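Local coordinates for protein insecticidal Delta-Endotoxin Cry8Ea1 (PDB 3EB7) that kills insect larvae as a three-domain crystal toxin of Bacillus thuringiensis, probably by inserting into gut-cell membranes and opening pores, at residues T442-K447 / N490-L495. Sequence-based numbering, arbitrary orientation.
Sequences TVYSDK and NINSPL. With SO4 (sulfate ion), chain D.
Val443 pairs in parallel with Ile491, held by the residues on either side of it: its N donates to Asn490 O (2.9 Å) and its O accepts from Asn492 N (3.0 Å), both nearly straight at hydrogen. Asn490 O also receives a CA-H contact from Thr442. Val443 and Ile491 lie side by side on the buried face of the sheet, where Val443 CG2 meets Ile491 CD1 at 3.6 Å; Tyr499 of strand 498-507 also touches Val443. On the other face Asn492, just past the strand, leans across toward Thr442 and Tyr444. With CG anti to its own carbonyl carbon (chi1 -77°), its amide reaches Thr442 CG2, 3.5 Å from Asn492 ND2, and lies beside the Tyr444 ring, the two planes almost perpendicular. Thr442 CG2 sits over one face of that ring, offset toward the rim. One water joins Asn492 ND2 weakly to Ser445 N; Thr442 OG1 binds another water and Thr440 OG1. Further on, Ser445 OG donates to Ser493 O, modelled at a doubtfully short distance, beside the ring of Pro494, which follows a cis peptide. Ser493 N donates to O4 of a sulfate, probably from the crystallisation liquor, at 3.0 Å. The short strand 442-443 thus forms one border of a mixed sheet, added in parallel to strand 482-491 in the C-terminal beta-sandwich domain of three-domain Cry toxins.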
# COMPACT_ATOMS: atom_id res chain seq x y z
N THR A 442 8.90 11.71 -10.62
CA THR A 442 10.30 12.12 -10.66
C THR A 442 11.14 10.95 -11.10
O THR A 442 10.94 9.84 -10.63
CB THR A 442 10.77 12.63 -9.27
OG1 THR A 442 9.99 13.77 -8.91
CG2 THR A 442 12.25 13.04 -9.25
N VAL A 443 12.10 11.21 -11.98
CA VAL A 443 13.10 10.23 -12.43
C VAL A 443 14.45 10.68 -11.87
O VAL A 443 14.91 11.81 -12.14
CB VAL A 443 13.14 10.13 -14.00
CG1 VAL A 443 14.14 9.08 -14.49
CG2 VAL A 443 11.77 9.80 -14.53
N TYR A 444 15.04 9.79 -11.06
CA TYR A 444 16.35 10.00 -10.42
C TYR A 444 17.53 9.55 -11.28
O TYR A 444 17.47 8.51 -11.92
CB TYR A 444 16.40 9.31 -9.05
CG TYR A 444 15.27 9.77 -8.16
CD1 TYR A 444 14.06 9.09 -8.14
CD2 TYR A 444 15.40 10.92 -7.36
CE1 TYR A 444 12.99 9.53 -7.36
CE2 TYR A 444 14.36 11.37 -6.58
CZ TYR A 444 13.15 10.66 -6.58
OH TYR A 444 12.11 11.10 -5.81
N SER A 445 18.61 10.33 -11.26
CA SER A 445 19.81 10.01 -12.03
C SER A 445 20.58 8.90 -11.37
O SER A 445 21.38 8.24 -12.00
CB SER A 445 20.75 11.20 -12.09
OG SER A 445 20.07 12.34 -12.55
N ASP A 446 20.39 8.75 -10.07
CA ASP A 446 21.26 7.91 -9.28
C ASP A 446 20.53 6.76 -8.56
O ASP A 446 21.10 6.09 -7.70
CB ASP A 446 22.12 8.78 -8.33
CG ASP A 446 21.32 9.52 -7.24
OD1 ASP A 446 20.09 9.82 -7.38
OD2 ASP A 446 21.95 9.83 -6.20
N LYS A 447 19.29 6.51 -8.95
CA LYS A 447 18.46 5.45 -8.39
C LYS A 447 17.74 4.71 -9.53
O LYS A 447 17.62 5.24 -10.64
CB LYS A 447 17.42 6.08 -7.46
CG LYS A 447 18.03 6.69 -6.23
CD LYS A 447 17.09 7.69 -5.58
CE LYS A 447 17.87 8.64 -4.65
NZ LYS A 447 17.15 8.89 -3.36
N ASN A 490 9.00 14.10 -14.52
CA ASN A 490 9.90 15.17 -14.17
C ASN A 490 11.30 14.61 -14.03
O ASN A 490 11.56 13.81 -13.11
CB ASN A 490 9.42 15.96 -12.94
CG ASN A 490 8.25 16.90 -13.28
OD1 ASN A 490 8.46 17.99 -13.84
ND2 ASN A 490 7.01 16.46 -13.00
N ILE A 491 12.19 14.99 -14.98
CA ILE A 491 13.52 14.37 -15.04
C ILE A 491 14.52 15.22 -14.22
O ILE A 491 14.71 16.43 -14.49
CB ILE A 491 14.05 14.12 -16.52
CG1 ILE A 491 12.98 13.57 -17.51
CG2 ILE A 491 15.34 13.28 -16.54
CD1 ILE A 491 12.28 12.27 -17.12
N ASN A 492 15.12 14.61 -13.20
CA ASN A 492 16.18 15.26 -12.44
C ASN A 492 17.50 15.36 -13.24
O ASN A 492 17.75 14.60 -14.18
CB ASN A 492 16.44 14.54 -11.13
CG ASN A 492 15.38 14.84 -10.06
OD1 ASN A 492 14.48 15.66 -10.24
ND2 ASN A 492 15.51 14.17 -8.94
N SER A 493 18.35 16.30 -12.87
CA SER A 493 19.52 16.54 -13.69
C SER A 493 20.54 15.38 -13.49
O SER A 493 20.50 14.67 -12.46
CB SER A 493 20.11 17.92 -13.36
OG SER A 493 21.13 17.77 -12.42
N PRO A 494 21.45 15.17 -14.47
CA PRO A 494 21.68 15.85 -15.73
C PRO A 494 20.91 15.19 -16.87
O PRO A 494 20.81 13.97 -16.91
CB PRO A 494 23.18 15.66 -15.92
CG PRO A 494 23.40 14.25 -15.40
CD PRO A 494 22.44 14.09 -14.25
N LEU A 495 20.37 15.98 -17.79
CA LEU A 495 19.57 15.46 -18.89
C LEU A 495 20.35 14.59 -19.89
O LEU A 495 19.76 13.98 -20.78
CB LEU A 495 18.85 16.59 -19.61
CG LEU A 495 17.47 17.01 -19.12
CD1 LEU A 495 17.04 18.30 -19.86
CD2 LEU A 495 16.43 15.89 -19.28
S SO4 D . 17.58 19.00 -10.62
O1 SO4 D . 16.73 19.56 -9.58
O2 SO4 D . 16.85 18.98 -11.89
O3 SO4 D . 18.76 19.87 -10.79
O4 SO4 D . 17.98 17.65 -10.21
O HOH W 1 11.08 16.15 -9.83
O HOH W 2 18.42 12.54 -8.90